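Local coordinates for N-acetylmuramoyl-L-alanine amidase domain-containing protein SAOUHSC_02979 (Staphylococcus aureus, PDB 5T1Q) that is a secreted hydrolase, probably an amidase acting on the cell wall, this chain comprising its glucosaminidase-like region and its C-terminal CHAP domain, at residues K29-F37 against I90-L100; G117-L125 against S134-Y142. One frame throughout, in Å; residues are numbered along the deposited sequence.

How the interactions relate
Interaction 1 is a buried contact near the centre of the chain, whereas the centre of interaction 2 lies about 17 Å from that of the chain and is only partly buried. They hold different elements. The first sets an irregular segment, 29-37, against the end of helix 82-93 and the turn that follows; the second pairs the two strands of a hairpin. Their chemistry differs accordingly: 29-37 is held mainly by side chains and waters, with a salt bridge and few backbone bonds, 117-125 mainly by regular backbone bonds. The two meet directly: the backbone oxygen of Asp-30 probably accepts from the nitrogen of Asn-123, Arg-32 NH2 probably bonds Thr-124 OG1, and the Phe-122 ring packs on Lys-29 and Asp-30.

Interaction 1 of 2, residues K29-F37 against I90-L100; sequences KDTRATSLF and ILESDSGRSAL
Arg-32 spends one nitrogen on two oxygens of Glu-92. Its NH1 lies 2.8 Å from Glu-92 O, on a lone pair in the carbonyl plane, and 2.9 Å from Glu-92 OE1, whose anti lone pair takes the straighter bond (167°) and completes a salt bridge. Both oxygens sit close to the guanidinium plane, which a bend at chi3 (64°) turns onto the helix end, while Leu-100 CD2 packs over one face, 3.6 Å from NE. The other nitrogens are also satisfied: NE gives to a water that lies near Ala-33 O, Glu-92 O and Ser-98 OG, with more acceptors around it than protons to offer, and NH2 bonds Thr-124 OG1 and a second water shared with Glu-92 OE1. Glu-92 OE2 is hydrogen-bonded to Tyr-195.

The receiving surface is the end of helix 82-93, in the region assigned to the lysozyme-clan glucosaminidase family. Asp-94 departs from the helix with positive phi and opens a type I' turn to Arg-97, whose NE and NH2 grip Asp-94 O and OD1. Beyond it, Ser-98 OG accepts from Leu-100 N in an ST turn and also from Ala-33 N at 3.2 Å. Ser-35 N donates to Leu-91 O (3.0 Å). Ser-35 OG approaches Ile-90 O to 2.9 Å and shares a water with Asp-94 OD1 and Ser-95 OG. A further water links Asp-94 OD1 to Leu-36 N, and one more, accepting from Ala-99 N, donates to Thr-31 O.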
ATOM      1  N   LYS A  29       7.293 -10.535  10.888  1.00 50.51           N
ATOM      2  CA  LYS A  29       7.954 -11.442   9.954  1.00 50.97           C
ATOM      3  C   LYS A  29       7.006 -12.069   8.936  1.00 50.02           C
ATOM      4  O   LYS A  29       7.475 -12.618   7.948  1.00 51.40           O
ATOM      5  CB  LYS A  29       8.724 -12.564  10.677  1.00 53.16           C
ATOM      6  CG  LYS A  29       7.851 -13.671  11.257  1.00 55.58           C
ATOM      7  CD  LYS A  29       8.664 -14.885  11.696  1.00 58.48           C
ATOM      8  CE  LYS A  29       7.743 -16.028  12.111  1.00 60.55           C
ATOM      9  NZ  LYS A  29       8.484 -17.290  12.399  1.00 63.56           N
ATOM     10  N   ASP A  30       5.694 -12.040   9.190  1.00 48.88           N
ATOM     11  CA  ASP A  30       4.725 -12.624   8.242  1.00 48.37           C
ATOM     12  C   ASP A  30       3.633 -11.646   7.786  1.00 44.96           C
ATOM     13  O   ASP A  30       2.549 -12.061   7.379  1.00 44.82           O
ATOM     14  CB  ASP A  30       4.114 -13.923   8.798  1.00 51.51           C
ATOM     15  CG  ASP A  30       3.236 -13.702  10.026  1.00 52.76           C
ATOM     16  OD1 ASP A  30       2.809 -12.552  10.292  1.00 50.24           O
ATOM     17  OD2 ASP A  30       2.968 -14.707  10.725  1.00 55.18           O
ATOM     18  N   THR A  31       3.930 -10.355   7.847  1.00 41.84           N
ATOM     19  CA  THR A  31       2.990  -9.350   7.388  1.00 39.59           C
ATOM     20  C   THR A  31       3.671  -8.508   6.328  1.00 36.86           C
ATOM     21  O   THR A  31       4.778  -8.003   6.529  1.00 36.23           O
ATOM     22  CB  THR A  31       2.433  -8.482   8.537  1.00 39.58           C
ATOM     23  OG1 THR A  31       3.507  -7.821   9.221  1.00 40.22           O
ATOM     24  CG2 THR A  31       1.644  -9.352   9.513  1.00 41.08           C
ATOM     25  N   ARG A  32       3.013  -8.400   5.184  1.00 35.09           N
ATOM     26  CA  ARG A  32       3.535  -7.637   4.066  1.00 33.82           C
ATOM     27  C   ARG A  32       3.340  -6.139   4.230  1.00 32.56           C
ATOM     28  O   ARG A  32       2.593  -5.666   5.088  1.00 32.54           O
ATOM     29  CB  ARG A  32       2.836  -8.040   2.762  1.00 33.19           C
ATOM     30  CG  ARG A  32       3.066  -9.471   2.300  1.00 34.18           C
ATOM     31  CD  ARG A  32       2.431  -9.711   0.928  1.00 33.51           C
ATOM     32  NE  ARG A  32       3.041  -8.892  -0.127  1.00 32.24           N
ATOM     33  CZ  ARG A  32       2.621  -8.823  -1.396  1.00 31.56           C
ATOM     34  NH1 ARG A  32       3.267  -8.046  -2.258  1.00 30.45           N
ATOM     35  NH2 ARG A  32       1.565  -9.523  -1.812  1.00 31.94           N
ATOM     36  N   ALA A  33       4.053  -5.408   3.388  1.00 31.81           N
ATOM     37  CA  ALA A  33       3.909  -3.988   3.264  1.00 30.85           C
ATOM     38  C   ALA A  33       3.840  -3.748   1.758  1.00 30.56           C
ATOM     39  O   ALA A  33       4.612  -4.337   0.997  1.00 30.55           O
ATOM     40  CB  ALA A  33       5.086  -3.259   3.886  1.00 30.91           C
ATOM     41  N   THR A  34       2.858  -2.964   1.332  1.00 30.10           N
ATOM     42  CA  THR A  34       2.690  -2.585  -0.074  1.00 30.26           C
ATOM     43  C   THR A  34       2.443  -1.085  -0.115  1.00 29.68           C
ATOM     44  O   THR A  34       2.109  -0.486   0.894  1.00 29.28           O
ATOM     45  CB  THR A  34       1.540  -3.347  -0.758  1.00 30.80           C
ATOM     46  OG1 THR A  34       0.377  -3.301   0.070  1.00 31.40           O
ATOM     47  CG2 THR A  34       1.901  -4.815  -0.979  1.00 31.70           C
ATOM     48  N   SER A  35       2.614  -0.472  -1.278  1.00 30.11           N
ATOM     49  CA  SER A  35       2.472   0.985  -1.391  1.00 29.66           C
ATOM     50  C   SER A  35       1.083   1.488  -1.048  1.00 28.55           C
ATOM     51  O   SER A  35       0.097   0.834  -1.332  1.00 29.32           O
ATOM     52  CB  SER A  35       2.809   1.444  -2.802  1.00 29.95           C
ATOM     53  OG  SER A  35       4.101   1.018  -3.173  1.00 31.56           O
ATOM     54  N   LEU A  36       1.040   2.662  -0.438  1.00 27.95           N
ATOM     55  CA  LEU A  36      -0.190   3.335  -0.097  1.00 28.21           C
ATOM     56  C   LEU A  36      -0.402   4.477  -1.080  1.00 26.96           C
ATOM     57  O   LEU A  36       0.553   5.018  -1.635  1.00 26.23           O
ATOM     58  CB  LEU A  36      -0.131   3.861   1.325  1.00 29.50           C
ATOM     59  CG  LEU A  36       0.021   2.737   2.362  1.00 31.62           C
ATOM     60  CD1 LEU A  36       0.404   3.328   3.691  1.00 32.56           C
ATOM     61  CD2 LEU A  36      -1.247   1.900   2.468  1.00 32.19           C
ATOM     62  N   PHE A  37      -1.668   4.815  -1.285  1.00 26.25           N
ATOM     63  CA  PHE A  37      -2.083   5.832  -2.233  1.00 27.12           C
ATOM     64  C   PHE A  37      -3.168   6.722  -1.662  1.00 28.46           C
ATOM     65  O   PHE A  37      -3.970   6.295  -0.829  1.00 27.15           O
ATOM     66  CB  PHE A  37      -2.657   5.165  -3.486  1.00 26.51           C
ATOM     67  CG  PHE A  37      -1.660   4.359  -4.250  1.00 26.42           C
ATOM     68  CD1 PHE A  37      -1.385   3.055  -3.887  1.00 26.01           C
ATOM     69  CD2 PHE A  37      -0.984   4.913  -5.333  1.00 26.51           C
ATOM     70  CE1 PHE A  37      -0.455   2.316  -4.576  1.00 26.34           C
ATOM     71  CE2 PHE A  37      -0.057   4.173  -6.035  1.00 26.65           C
ATOM     72  CZ  PHE A  37       0.213   2.875  -5.653  1.00 26.67           C
ATOM     73  N   ILE A  90       7.982  -1.560  -6.963  1.00 31.36           N
ATOM     74  CA  ILE A  90       7.645  -0.503  -5.995  1.00 31.13           C
ATOM     75  C   ILE A  90       6.345  -0.814  -5.233  1.00 30.32           C
ATOM     76  O   ILE A  90       6.302  -0.730  -4.008  1.00 28.71           O
ATOM     77  CB  ILE A  90       7.504   0.875  -6.695  1.00 31.62           C
ATOM     78  CG1 ILE A  90       8.875   1.396  -7.133  1.00 32.81           C
ATOM     79  CG2 ILE A  90       6.849   1.904  -5.769  1.00 31.56           C
ATOM     80  CD1 ILE A  90       8.808   2.574  -8.088  1.00 33.11           C
ATOM     81  N   LEU A  91       5.298  -1.168  -5.973  1.00 30.14           N
ATOM     82  CA  LEU A  91       3.975  -1.431  -5.392  1.00 30.06           C
ATOM     83  C   LEU A  91       3.946  -2.641  -4.460  1.00 30.00           C
ATOM     84  O   LEU A  91       3.530  -2.532  -3.295  1.00 29.45           O
ATOM     85  CB  LEU A  91       2.944  -1.589  -6.513  1.00 30.87           C
ATOM     86  CG  LEU A  91       1.456  -1.730  -6.164  1.00 31.62           C
ATOM     87  CD1 LEU A  91       0.622  -1.508  -7.414  1.00 32.18           C
ATOM     88  CD2 LEU A  91       1.110  -3.074  -5.534  1.00 32.71           C
ATOM     89  N   GLU A  92       4.432  -3.771  -4.969  1.00 30.26           N
ATOM     90  CA  GLU A  92       4.420  -5.044  -4.251  1.00 30.60           C
ATOM     91  C   GLU A  92       5.374  -5.133  -3.064  1.00 31.23           C
ATOM     92  O   GLU A  92       5.115  -5.894  -2.143  1.00 32.65           O
ATOM     93  CB  GLU A  92       4.716  -6.202  -5.229  1.00 31.08           C
ATOM     94  CG  GLU A  92       3.709  -6.346  -6.369  1.00 31.52           C
ATOM     95  CD  GLU A  92       2.347  -6.866  -5.941  1.00 33.44           C
ATOM     96  OE1 GLU A  92       2.224  -7.514  -4.867  1.00 34.89           O
ATOM     97  OE2 GLU A  92       1.375  -6.656  -6.710  1.00 34.47           O
ATOM     98  N   SER A  93       6.487  -4.401  -3.097  1.00 31.93           N
ATOM     99  CA  SER A  93       7.473  -4.424  -1.993  1.00 32.09           C
ATOM    100  C   SER A  93       7.452  -3.176  -1.112  1.00 32.38           C
ATOM    101  O   SER A  93       8.243  -3.081  -0.164  1.00 33.13           O
ATOM    102  CB  SER A  93       8.877  -4.525  -2.567  1.00 32.27           C
ATOM    103  OG  SER A  93       9.249  -3.315  -3.198  1.00 32.20           O
ATOM    104  N   ASP A  94       6.580  -2.220  -1.440  1.00 31.96           N
ATOM    105  CA  ASP A  94       6.508  -0.914  -0.752  1.00 32.23           C
ATOM    106  C   ASP A  94       7.876  -0.232  -0.805  1.00 31.33           C
ATOM    107  O   ASP A  94       8.447   0.134   0.215  1.00 30.17           O
ATOM    108  CB  ASP A  94       6.007  -1.012   0.697  1.00 33.71           C
ATOM    109  CG  ASP A  94       5.856   0.375   1.361  1.00 35.93           C
ATOM    110  OD1 ASP A  94       5.644   1.377   0.636  1.00 35.92           O
ATOM    111  OD2 ASP A  94       5.988   0.473   2.601  1.00 40.26           O
ATOM    112  N   SER A  95       8.390  -0.094  -2.017  1.00 31.82           N
ATOM    113  CA  SER A  95       9.691   0.524  -2.265  1.00 33.19           C
ATOM    114  C   SER A  95      10.822  -0.141  -1.483  1.00 33.37           C
ATOM    115  O   SER A  95      11.692   0.530  -0.947  1.00 34.60           O
ATOM    116  CB  SER A  95       9.612   2.011  -1.959  1.00 33.55           C
ATOM    117  OG  SER A  95       8.531   2.596  -2.686  1.00 33.18           O
ATOM    118  N   GLY A  96      10.773  -1.467  -1.421  1.00 33.04           N
ATOM    119  CA  GLY A  96      11.803  -2.269  -0.767  1.00 35.00           C
ATOM    120  C   GLY A  96      11.685  -2.465   0.731  1.00 35.30           C
ATOM    121  O   GLY A  96      12.472  -3.206   1.304  1.00 36.31           O
ATOM    122  N   ARG A  97      10.680  -1.849   1.356  1.00 34.50           N
ATOM    123  CA  ARG A  97      10.522  -1.902   2.822  1.00 34.93           C
ATOM    124  C   ARG A  97       9.832  -3.147   3.386  1.00 33.65           C
ATOM    125  O   ARG A  97      10.004  -3.456   4.551  1.00 34.92           O
ATOM    126  CB  ARG A  97       9.822  -0.627   3.308  1.00 34.74           C
ATOM    127  CG  ARG A  97      10.680   0.603   3.037  1.00 37.30           C
ATOM    128  CD  ARG A  97      10.023   1.940   3.359  1.00 37.41           C
ATOM    129  NE  ARG A  97       8.854   2.205   2.529  1.00 37.22           N
ATOM    130  CZ  ARG A  97       8.251   3.389   2.407  1.00 38.83           C
ATOM    131  NH1 ARG A  97       8.738   4.474   3.006  1.00 40.48           N
ATOM    132  NH2 ARG A  97       7.169   3.504   1.632  1.00 39.10           N
ATOM    133  N   SER A  98       9.068  -3.864   2.573  1.00 32.07           N
ATOM    134  CA  SER A  98       8.367  -5.064   3.053  1.00 30.99           C
ATOM    135  C   SER A  98       9.323  -6.163   3.545  1.00 32.03           C
ATOM    136  O   SER A  98      10.398  -6.351   2.989  1.00 32.62           O
ATOM    137  CB  SER A  98       7.505  -5.641   1.945  1.00 29.50           C
ATOM    138  OG  SER A  98       6.796  -6.795   2.374  1.00 29.52           O
ATOM    139  N   ALA A  99       8.902  -6.898   4.568  1.00 31.69           N
ATOM    140  CA  ALA A  99       9.699  -8.002   5.100  1.00 33.31           C
ATOM    141  C   ALA A  99       9.878  -9.100   4.042  1.00 33.71           C
ATOM    142  O   ALA A  99      10.841  -9.859   4.085  1.00 34.46           O
ATOM    143  CB  ALA A  99       9.059  -8.570   6.356  1.00 33.27           C
ATOM    144  N   LEU A 100       8.937  -9.162   3.098  1.00 33.47           N
ATOM    145  CA  LEU A 100       8.979 -10.109   1.985  1.00 33.95           C
ATOM    146  C   LEU A 100      10.050  -9.718   0.959  1.00 34.13           C
ATOM    147  O   LEU A 100      10.570 -10.574   0.248  1.00 33.70           O
ATOM    148  CB  LEU A 100       7.609 -10.152   1.291  1.00 33.61           C
ATOM    149  CG  LEU A 100       7.441 -11.032   0.051  1.00 34.15           C
ATOM    150  CD1 LEU A 100       7.793 -12.483   0.341  1.00 35.26           C
ATOM    151  CD2 LEU A 100       6.014 -10.928  -0.468  1.00 34.00           C
TER
HETATM  152  O   HOH W   1       6.735  -5.995   5.959  1.00 29.20           O
HETATM  153  O   HOH W   2       5.297  -7.036   0.240  1.00 26.96           O
HETATM  154  O   HOH W   3      -0.114  -7.834  -3.552  0.50 33.22           O
HETATM  155  O   HOH W   4       1.457 -10.285  -4.623  1.00 35.32           O
HETATM  156  O   HOH W   5       5.971   2.443  -1.958  1.00 36.23           O
HETATM  157  O   HOH W   6       3.619   3.317   1.246  1.00 48.18           O

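Interaction 2 of 2, residues G117-L125 against S134-Y142; sequences GNSVPFNTL and SINAGFRKY
The side chain of Phe-139 reaches along three residues of the partner strand, Val-120, Phe-122 and Thr-124, with its backbone bonded both ways to the first. Phe-139 N gives to Val-120 O and Val-120 N to Phe-139 O, each at 2.8 Å. CB of Phe-139 begins against the same Val-120 O and, at 4.2 Å, Val-120 CG1. With CG anti to the carbonyl carbon (chi1 -76°), the ring extends along the strand: CD1 and CE1 both lie 3.8 Å from Phe-122 CB, the ring edge faces Phe-122 O, and CZ ends 3.7 Å from Thr-124 OG1, an oxygen that is also hydrogen-bonded to Arg-32. On this face Thr-124 and Ile-135 lie side by side, Thr-124 CG2 unusually close to Ile-135 CG1 at 3.5 Å.

The strands form an antiparallel beta hairpin within the glucosaminidase-family region. Phe-122 and Ala-137, then Thr-124 and Ile-135, repeat the paired backbone bonds. On the other face Asn-136 ND2 donates to Asn-123 OD1 (3.2 Å) from well above the plane of the Asn-123 amide, in a bent bond (138°); a water joins that OD1 to Ser-134 OG.

The Phe-139 face is thus mostly apolar, with the Thr-124 hydroxyl among its groups, while Asn-123, Asn-136 and Ser-134 make the polar bonds of the other beside Pro-121 and Leu-125, consistent with a hairpin that turns one face inward and leaves the other partly exposed.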
ATOM      1  N   GLY A 117      12.657 -24.702  -4.595  1.00 53.30           N
ATOM      2  CA  GLY A 117      12.220 -25.391  -3.377  1.00 54.39           C
ATOM      3  C   GLY A 117      12.110 -24.551  -2.110  1.00 53.57           C
ATOM      4  O   GLY A 117      11.714 -25.074  -1.070  1.00 54.96           O
ATOM      5  N   ASN A 118      12.445 -23.261  -2.186  1.00 51.70           N
ATOM      6  CA  ASN A 118      12.412 -22.386  -1.007  1.00 51.64           C
ATOM      7  C   ASN A 118      11.161 -21.492  -1.028  1.00 49.18           C
ATOM      8  O   ASN A 118      10.796 -20.936  -2.064  1.00 46.48           O
ATOM      9  CB  ASN A 118      13.697 -21.553  -0.933  1.00 52.64           C
ATOM     10  CG  ASN A 118      14.947 -22.416  -0.796  1.00 56.16           C
ATOM     11  OD1 ASN A 118      15.886 -22.293  -1.581  1.00 58.08           O
ATOM     12  ND2 ASN A 118      14.943 -23.328   0.173  1.00 58.10           N
ATOM     13  N   SER A 119      10.526 -21.355   0.131  1.00 48.76           N
ATOM     14  CA  SER A 119       9.288 -20.616   0.243  1.00 47.48           C
ATOM     15  C   SER A 119       9.159 -19.965   1.629  1.00 46.61           C
ATOM     16  O   SER A 119       9.836 -20.379   2.582  1.00 47.45           O
ATOM     17  CB  SER A 119       8.132 -21.587  -0.017  1.00 47.85           C
ATOM     18  OG  SER A 119       6.935 -20.902  -0.292  1.00 48.41           O
ATOM     19  N   VAL A 120       8.312 -18.939   1.729  1.00 43.47           N
ATOM     20  CA  VAL A 120       8.080 -18.231   2.999  1.00 42.75           C
ATOM     21  C   VAL A 120       6.602 -17.822   3.132  1.00 41.36           C
ATOM     22  O   VAL A 120       6.044 -17.199   2.216  1.00 39.52           O
ATOM     23  CB  VAL A 120       8.999 -16.984   3.153  1.00 42.03           C
ATOM     24  CG1 VAL A 120       8.688 -15.922   2.104  1.00 39.96           C
ATOM     25  CG2 VAL A 120       8.890 -16.395   4.560  1.00 41.34           C
ATOM     26  N   PRO A 121       5.960 -18.180   4.262  1.00 41.91           N
ATOM     27  CA  PRO A 121       4.545 -17.840   4.449  1.00 41.16           C
ATOM     28  C   PRO A 121       4.300 -16.388   4.883  1.00 39.01           C
ATOM     29  O   PRO A 121       4.980 -15.879   5.777  1.00 39.96           O
ATOM     30  CB  PRO A 121       4.096 -18.810   5.549  1.00 43.08           C
ATOM     31  CG  PRO A 121       5.328 -19.070   6.337  1.00 44.48           C
ATOM     32  CD  PRO A 121       6.451 -19.071   5.336  1.00 44.45           C
ATOM     33  N   PHE A 122       3.340 -15.738   4.235  1.00 36.98           N
ATOM     34  CA  PHE A 122       2.959 -14.356   4.559  1.00 35.43           C
ATOM     35  C   PHE A 122       1.474 -14.145   4.456  1.00 35.09           C
ATOM     36  O   PHE A 122       0.801 -14.777   3.638  1.00 34.90           O
ATOM     37  CB  PHE A 122       3.616 -13.343   3.611  1.00 33.85           C
ATOM     38  CG  PHE A 122       4.962 -12.871   4.057  1.00 33.82           C
ATOM     39  CD1 PHE A 122       6.105 -13.593   3.753  1.00 34.78           C
ATOM     40  CD2 PHE A 122       5.088 -11.689   4.771  1.00 32.85           C
ATOM     41  CE1 PHE A 122       7.353 -13.144   4.161  1.00 34.88           C
ATOM     42  CE2 PHE A 122       6.329 -11.244   5.191  1.00 33.30           C
ATOM     43  CZ  PHE A 122       7.463 -11.972   4.883  1.00 34.20           C
ATOM     44  N   ASN A 123       0.974 -13.257   5.315  1.00 34.62           N
ATOM     45  CA  ASN A 123      -0.402 -12.810   5.239  1.00 34.58           C
ATOM     46  C   ASN A 123      -0.385 -11.765   4.134  1.00 32.95           C
ATOM     47  O   ASN A 123       0.529 -10.940   4.063  1.00 32.47           O
ATOM     48  CB  ASN A 123      -0.863 -12.242   6.575  1.00 34.72           C
ATOM     49  CG  ASN A 123      -0.932 -13.307   7.642  1.00 37.08           C
ATOM     50  OD1 ASN A 123      -1.545 -14.363   7.443  1.00 38.31           O
ATOM     51  ND2 ASN A 123      -0.301 -13.050   8.771  1.00 38.47           N
ATOM     52  N   THR A 124      -1.363 -11.821   3.248  1.00 33.03           N
ATOM     53  CA  THR A 124      -1.384 -10.939   2.104  1.00 32.86           C
ATOM     54  C   THR A 124      -2.809 -10.407   1.935  1.00 33.07           C
ATOM     55  O   THR A 124      -3.786 -11.148   2.088  1.00 32.99           O
ATOM     56  CB  THR A 124      -0.812 -11.667   0.851  1.00 33.16           C
ATOM     57  OG1 THR A 124      -0.596 -10.743  -0.219  1.00 33.05           O
ATOM     58  CG2 THR A 124      -1.713 -12.785   0.388  1.00 34.18           C
ATOM     59  N   LEU A 125      -2.911  -9.115   1.631  1.00 31.59           N
ATOM     60  CA  LEU A 125      -4.199  -8.450   1.535  1.00 32.56           C
ATOM     61  C   LEU A 125      -4.825  -8.592   0.162  1.00 33.00           C
ATOM     62  O   LEU A 125      -4.158  -8.453  -0.870  1.00 32.86           O
ATOM     63  CB  LEU A 125      -4.054  -6.978   1.895  1.00 32.30           C
ATOM     64  CG  LEU A 125      -3.455  -6.711   3.279  1.00 33.25           C
ATOM     65  CD1 LEU A 125      -3.119  -5.232   3.440  1.00 33.26           C
ATOM     66  CD2 LEU A 125      -4.387  -7.197   4.377  1.00 34.78           C
ATOM     67  N   SER A 134      -7.822 -11.092   4.102  1.00 35.48           N
ATOM     68  CA  SER A 134      -6.449 -11.521   4.166  1.00 35.48           C
ATOM     69  C   SER A 134      -6.396 -13.019   3.985  1.00 36.72           C
ATOM     70  O   SER A 134      -7.330 -13.721   4.355  1.00 37.16           O
ATOM     71  CB  SER A 134      -5.881 -11.159   5.541  1.00 35.74           C
ATOM     72  OG  SER A 134      -4.510 -11.495   5.646  1.00 37.20           O
ATOM     73  N   ILE A 135      -5.318 -13.495   3.374  1.00 37.33           N
ATOM     74  CA  ILE A 135      -5.062 -14.929   3.237  1.00 38.84           C
ATOM     75  C   ILE A 135      -3.604 -15.168   3.577  1.00 38.83           C
ATOM     76  O   ILE A 135      -2.762 -14.287   3.395  1.00 36.92           O
ATOM     77  CB  ILE A 135      -5.356 -15.494   1.827  1.00 39.60           C
ATOM     78  CG1 ILE A 135      -4.475 -14.837   0.754  1.00 39.21           C
ATOM     79  CG2 ILE A 135      -6.833 -15.352   1.489  1.00 40.24           C
ATOM     80  CD1 ILE A 135      -4.569 -15.508  -0.601  1.00 39.86           C
ATOM     81  N   ASN A 136      -3.324 -16.356   4.096  1.00 40.70           N
ATOM     82  CA  ASN A 136      -1.984 -16.765   4.436  1.00 41.58           C
ATOM     83  C   ASN A 136      -1.506 -17.663   3.287  1.00 42.19           C
ATOM     84  O   ASN A 136      -2.098 -18.714   3.039  1.00 42.17           O
ATOM     85  CB  ASN A 136      -2.007 -17.535   5.755  1.00 44.25           C
ATOM     86  CG  ASN A 136      -0.622 -17.862   6.267  1.00 45.35           C
ATOM     87  OD1 ASN A 136      -0.279 -19.022   6.425  1.00 50.19           O
ATOM     88  ND2 ASN A 136       0.183 -16.842   6.508  1.00 44.90           N
ATOM     89  N   ALA A 137      -0.460 -17.242   2.579  1.00 41.61           N
ATOM     90  CA  ALA A 137       0.050 -18.007   1.444  1.00 42.59           C
ATOM     91  C   ALA A 137       1.576 -18.055   1.374  1.00 42.38           C
ATOM     92  O   ALA A 137       2.267 -17.200   1.935  1.00 41.31           O
ATOM     93  CB  ALA A 137      -0.509 -17.434   0.152  1.00 42.54           C
ATOM     94  N   GLY A 138       2.081 -19.063   0.661  1.00 41.85           N
ATOM     95  CA  GLY A 138       3.510 -19.253   0.474  1.00 41.15           C
ATOM     96  C   GLY A 138       4.030 -18.374  -0.644  1.00 39.11           C
ATOM     97  O   GLY A 138       3.461 -18.333  -1.721  1.00 38.60           O
ATOM     98  N   PHE A 139       5.109 -17.655  -0.373  1.00 38.71           N
ATOM     99  CA  PHE A 139       5.735 -16.780  -1.354  1.00 37.56           C
ATOM    100  C   PHE A 139       7.120 -17.294  -1.656  1.00 38.63           C
ATOM    101  O   PHE A 139       7.761 -17.913  -0.807  1.00 40.16           O
ATOM    102  CB  PHE A 139       5.804 -15.337  -0.846  1.00 35.90           C
ATOM    103  CG  PHE A 139       4.496 -14.610  -0.904  1.00 34.58           C
ATOM    104  CD1 PHE A 139       3.566 -14.750   0.108  1.00 34.72           C
ATOM    105  CD2 PHE A 139       4.204 -13.762  -1.970  1.00 34.17           C
ATOM    106  CE1 PHE A 139       2.357 -14.066   0.067  1.00 34.59           C
ATOM    107  CE2 PHE A 139       2.992 -13.066  -2.021  1.00 33.75           C
ATOM    108  CZ  PHE A 139       2.065 -13.223  -1.000  1.00 33.44           C
ATOM    109  N   ARG A 140       7.573 -17.022  -2.871  1.00 38.07           N
ATOM    110  CA  ARG A 140       8.875 -17.468  -3.313  1.00 39.89           C
ATOM    111  C   ARG A 140       9.970 -16.766  -2.520  1.00 40.25           C
ATOM    112  O   ARG A 140       9.928 -15.552  -2.331  1.00 39.56           O
ATOM    113  CB  ARG A 140       9.041 -17.224  -4.819  1.00 39.72           C
ATOM    114  CG  ARG A 140       7.978 -17.929  -5.651  1.00 39.81           C
ATOM    115  CD  ARG A 140       8.224 -17.835  -7.150  1.00 40.41           C
ATOM    116  NE  ARG A 140       7.131 -18.462  -7.899  1.00 40.98           N
ATOM    117  CZ  ARG A 140       7.047 -18.533  -9.231  1.00 41.92           C
ATOM    118  NH1 ARG A 140       7.999 -18.029 -10.002  1.00 41.76           N
ATOM    119  NH2 ARG A 140       5.988 -19.116  -9.798  1.00 43.04           N
ATOM    120  N   LYS A 141      10.911 -17.563  -2.021  1.00 41.72           N
ATOM    121  CA  LYS A 141      12.046 -17.099  -1.238  1.00 43.15           C
ATOM    122  C   LYS A 141      13.278 -17.256  -2.123  1.00 45.04           C
ATOM    123  O   LYS A 141      13.599 -18.367  -2.552  1.00 46.14           O
ATOM    124  CB  LYS A 141      12.159 -17.959   0.021  1.00 44.78           C
ATOM    125  CG  LYS A 141      13.291 -17.629   0.979  1.00 46.28           C
ATOM    126  CD  LYS A 141      13.268 -18.623   2.131  1.00 48.44           C
ATOM    127  CE  LYS A 141      14.419 -18.427   3.095  1.00 50.22           C
ATOM    128  NZ  LYS A 141      14.301 -17.152   3.836  1.00 50.68           N
ATOM    129  N   TYR A 142      13.946 -16.143  -2.417  1.00 45.21           N
ATOM    130  CA  TYR A 142      15.111 -16.147  -3.293  1.00 46.45           C
ATOM    131  C   TYR A 142      16.402 -15.938  -2.518  1.00 48.62           C
ATOM    132  O   TYR A 142      16.373 -15.370  -1.435  1.00 48.68           O
ATOM    133  CB  TYR A 142      14.986 -15.025  -4.312  1.00 44.70           C
ATOM    134  CG  TYR A 142      13.710 -15.034  -5.117  1.00 42.79           C
ATOM    135  CD1 TYR A 142      12.592 -14.328  -4.691  1.00 40.79           C
ATOM    136  CD2 TYR A 142      13.630 -15.721  -6.324  1.00 43.34           C
ATOM    137  CE1 TYR A 142      11.426 -14.317  -5.437  1.00 39.42           C
ATOM    138  CE2 TYR A 142      12.468 -15.714  -7.073  1.00 41.97           C
ATOM    139  CZ  TYR A 142      11.368 -15.008  -6.629  1.00 40.03           C
ATOM    140  OH  TYR A 142      10.213 -14.992  -7.374  1.00 38.79           O
TER
HETATM  141  O   HOH W   7      -4.137 -14.086   6.617  1.00 31.15           O